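Local coordinates for protein carbohydrate oxidase (Microdochium nivale, PDB 3RJA) that oxidises the C1 hydroxyl of mono-, oligo- and polysaccharides to the lactone, using FAD and reducing molecular oxygen to hydrogen peroxide, at residues Val233-Tyr236 with Ala237-Ala241; Ala273-Pro276 with Leu277-Thr280. All coordinates share one frame; numbering follows the deposited sequence.

Interaction 1: Val233-Tyr236 with Ala237-Ala241. With ZN (zinc ion), chain F.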
# COMPACT_ATOMS: atom_id res chain seq x y z
N VAL A 233 6.56 4.37 23.09
CA VAL A 233 6.97 4.03 21.73
C VAL A 233 6.96 5.30 20.87
O VAL A 233 7.87 5.50 20.07
CB VAL A 233 6.10 2.92 21.11
CG1 VAL A 233 6.51 2.65 19.63
CG2 VAL A 233 6.18 1.62 21.97
N GLU A 234 6.00 6.20 21.09
CA GLU A 234 5.98 7.42 20.28
C GLU A 234 7.22 8.26 20.55
O GLU A 234 7.81 8.84 19.60
CB GLU A 234 4.72 8.26 20.42
CG GLU A 234 4.84 9.56 19.58
CD GLU A 234 3.54 10.32 19.41
OE1 GLU A 234 2.47 9.66 19.26
OE2 GLU A 234 3.58 11.60 19.40
N ASP A 235 7.63 8.31 21.83
CA ASP A 235 8.82 9.08 22.23
C ASP A 235 10.05 8.56 21.50
O ASP A 235 10.84 9.34 20.93
CB ASP A 235 9.10 8.99 23.75
CG ASP A 235 8.07 9.72 24.59
OD1 ASP A 235 7.40 10.64 24.07
OD2 ASP A 235 7.93 9.40 25.79
N TYR A 236 10.24 7.25 21.57
CA TYR A 236 11.39 6.60 20.97
C TYR A 236 11.34 6.84 19.45
O TYR A 236 12.36 7.20 18.83
CB TYR A 236 11.39 5.11 21.32
CG TYR A 236 12.51 4.32 20.67
CD1 TYR A 236 13.82 4.36 21.18
CD2 TYR A 236 12.25 3.51 19.56
CE1 TYR A 236 14.86 3.62 20.58
CE2 TYR A 236 13.27 2.75 18.97
CZ TYR A 236 14.56 2.80 19.48
OH TYR A 236 15.56 2.08 18.85
N ALA A 237 10.16 6.69 18.87
CA ALA A 237 9.99 6.91 17.43
C ALA A 237 10.37 8.35 17.06
O ALA A 237 11.18 8.60 16.15
CB ALA A 237 8.54 6.59 17.00
N ARG A 238 9.81 9.32 17.80
CA ARG A 238 9.96 10.71 17.38
C ARG A 238 11.40 11.18 17.52
O ARG A 238 11.94 11.79 16.60
CB ARG A 238 9.01 11.62 18.17
CG ARG A 238 9.08 13.07 17.74
CD ARG A 238 8.04 13.90 18.46
NE ARG A 238 6.67 13.40 18.35
CZ ARG A 238 5.92 13.47 17.24
NH1 ARG A 238 6.42 13.97 16.12
NH2 ARG A 238 4.67 13.02 17.24
N TRP A 239 12.04 10.83 18.63
CA TRP A 239 13.31 11.46 18.99
C TRP A 239 14.58 10.62 18.99
O TRP A 239 15.66 11.20 19.02
CB TRP A 239 13.15 12.11 20.36
CG TRP A 239 12.22 13.31 20.36
CD1 TRP A 239 12.36 14.47 19.63
CD2 TRP A 239 11.03 13.47 21.15
NE1 TRP A 239 11.32 15.35 19.93
CE2 TRP A 239 10.50 14.75 20.86
CE3 TRP A 239 10.36 12.65 22.08
CZ2 TRP A 239 9.32 15.23 21.46
CZ3 TRP A 239 9.19 13.13 22.69
CH2 TRP A 239 8.68 14.42 22.37
N VAL A 240 14.46 9.29 18.99
CA VAL A 240 15.60 8.41 19.29
C VAL A 240 15.88 7.36 18.22
O VAL A 240 17.04 7.15 17.84
CB VAL A 240 15.40 7.67 20.65
CG1 VAL A 240 16.68 6.84 21.04
CG2 VAL A 240 15.06 8.67 21.78
N ALA A 241 14.83 6.65 17.78
CA ALA A 241 14.98 5.51 16.86
C ALA A 241 15.98 5.78 15.70
O ALA A 241 15.75 6.65 14.84
CB ALA A 241 13.61 5.06 16.31
ZN ZN F . 6.72 10.59 26.85
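Tyr-236 meets Val-240 and Ala-241 where helix 223-239 runs out into a loop. With CG anti to the backbone N (chi1 177°), its ring swings back over the chain that follows: CE2 lies 3.5 Å from Ala-241 CB, the CA of Ala-241 sits over one face toward the rim, and CD1 is 3.7 Å from Val-240 CB, the two side chains crossing at about a right angle. The backbone closes the same turn. Tyr-236 O takes two N-H groups from opposite faces of its carbonyl plane, Val-240 N at 3.0 Å and Ala-241 N at 2.7 Å, the second bond the straighter (171°), so the helical pattern widens by one residue just as Val-240 leaves helical backbone angles. One turn earlier Ala-237 N donates to Val-233 O, and Ala-237 CB rests against that oxygen. On another side of the helix Glu-234 and Arg-238 run alongside each other. Their salt bridge joins OE2 to NH2 at 2.8 Å, in the guanidinium plane but from above the carboxylate plane. Ser-328 also bonds this OE2, while Trp-384 and Ile-329 hold OE1, so both oxygens of the buried carboxylate are satisfied. Asp-235 OD2 binds a zinc ion at 2.0 Å, with Glu-231 as the other protein ligand; Asp-235 OD1 is salt-bridged to Lys-330 and lies at the indole edge of Trp-239, 3.4 Å from CZ3. The helix lies against the eight-stranded antiparallel sheet, Val-233 and Tyr-236 packing on strand 245-251, and beside helix 267-278, where the Tyr-236 hydroxyl bonds Ala-273 O and Val-240 touches Pro-276.

Interaction 2: Ala273-Pro276 with Leu277-Thr280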
# COMPACT_ATOMS: atom_id res chain seq x y z
N ALA A 273 20.68 -0.48 20.19
CA ALA A 273 19.87 0.57 19.58
C ALA A 273 18.45 0.66 20.15
O ALA A 273 17.88 1.75 20.24
CB ALA A 273 19.83 0.39 18.05
N PHE A 274 17.88 -0.48 20.54
CA PHE A 274 16.49 -0.57 21.02
C PHE A 274 16.38 -0.41 22.52
O PHE A 274 15.28 -0.15 23.03
CB PHE A 274 15.85 -1.93 20.62
CG PHE A 274 14.42 -1.83 20.21
CD1 PHE A 274 14.06 -1.13 19.05
CD2 PHE A 274 13.41 -2.36 21.01
CE1 PHE A 274 12.71 -1.01 18.67
CE2 PHE A 274 12.06 -2.26 20.65
CZ PHE A 274 11.71 -1.58 19.47
N GLN A 275 17.51 -0.52 23.22
CA GLN A 275 17.52 -0.48 24.70
C GLN A 275 16.82 0.74 25.34
O GLN A 275 16.13 0.57 26.35
CB GLN A 275 18.96 -0.62 25.26
CG GLN A 275 19.01 -1.06 26.77
CD GLN A 275 18.33 -2.41 27.01
OE1 GLN A 275 18.60 -3.38 26.32
NE2 GLN A 275 17.45 -2.47 28.00
N PRO A 276 16.98 1.96 24.75
CA PRO A 276 16.30 3.13 25.27
C PRO A 276 14.80 2.94 25.34
O PRO A 276 14.18 3.47 26.25
CB PRO A 276 16.67 4.25 24.28
CG PRO A 276 18.05 3.85 23.81
CD PRO A 276 17.93 2.34 23.67
N LEU A 277 14.23 2.16 24.41
CA LEU A 277 12.79 1.88 24.41
C LEU A 277 12.45 0.80 25.44
O LEU A 277 11.49 0.96 26.22
CB LEU A 277 12.31 1.44 23.01
CG LEU A 277 10.79 1.11 22.90
CD1 LEU A 277 9.92 2.14 23.64
CD2 LEU A 277 10.33 1.01 21.41
N LEU A 278 13.20 -0.30 25.41
CA LEU A 278 13.04 -1.37 26.41
C LEU A 278 13.08 -0.81 27.84
O LEU A 278 12.28 -1.21 28.68
CB LEU A 278 14.09 -2.49 26.22
CG LEU A 278 14.16 -3.14 24.83
CD1 LEU A 278 15.30 -4.18 24.77
CD2 LEU A 278 12.83 -3.81 24.46
N ASP A 279 13.98 0.16 28.09
CA ASP A 279 14.04 0.86 29.40
C ASP A 279 12.80 1.65 29.77
O ASP A 279 12.58 1.90 30.95
CB ASP A 279 15.25 1.81 29.49
CG ASP A 279 16.57 1.08 29.40
OD1 ASP A 279 16.61 -0.11 29.76
OD2 ASP A 279 17.56 1.69 28.94
N THR A 280 12.01 2.06 28.79
CA THR A 280 10.82 2.89 29.12
C THR A 280 9.50 2.15 28.97
O THR A 280 8.44 2.66 29.31
CB THR A 280 10.81 4.17 28.30
OG1 THR A 280 11.04 3.86 26.92
CG2 THR A 280 11.91 5.09 28.78
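Gln-275 and Asp-279, one helical turn apart, are joined twice. Asp-279 N donates to Gln-275 O at 2.8 Å, and Gln-275 NE2 donates to Asp-279 OD1 at 3.1 Å in a nearly straight bond (172°). The acceptor OD1 lies in the plane of the glutamine amide, whereas NE2 comes to it from above the carboxylate plane. A bend at chi2 (59°) folds the glutamine along the helix, while its OE1 accepts from Arg-271, so both ends of the amide are used. A leucine at this position would probably leave Asp-279 OD1 and the Arg-271 side chain each without this partner. Phe-274 O accepts two backbone donors: Leu-278 N at 3.2 Å, in the carbonyl plane, and Leu-277 N at 2.9 Å, from above it and in a more bent hydrogen bond (N-H...O angle 137°). The Phe-274 ring packs CZ against Leu-277 CD2 at 3.5 Å and meets Leu-278 CD2 at its edge, 3.8 Å from CD2 of the ring. Thr-280 N donates to Leu-277 O; the Thr-280 hydroxyl lies near both that oxygen and Pro-276 O. Pro-276, having no N-H, kinks the helix. The arrangement is that of the C-terminal part of an amphipathic helix, its apolar side laid on the antiparallel sheet of the substrate-binding half of this FAD-linked oxidase.

Overall arrangement
Interaction 1 precedes interaction 2 along the chain, and their centres lie about 10 Å apart. Each marks the C-terminal part of a helix, 223-239 and 267-278 respectively; strands 245-251 and 258-264 come between them in sequence and are neighbours in the eight-stranded antiparallel sheet. Both helices pack on this sheet and touch each other through apolar groups: Tyr-236 CD2 is 3.7 Å from Leu-277 CD2, and Val-233 CA is 4.0 Å from Leu-277 CD1. Together they form one helical layer over the sheet, whose strands also supply residues such as Arg-391 and Gln-387 to the sugar pocket.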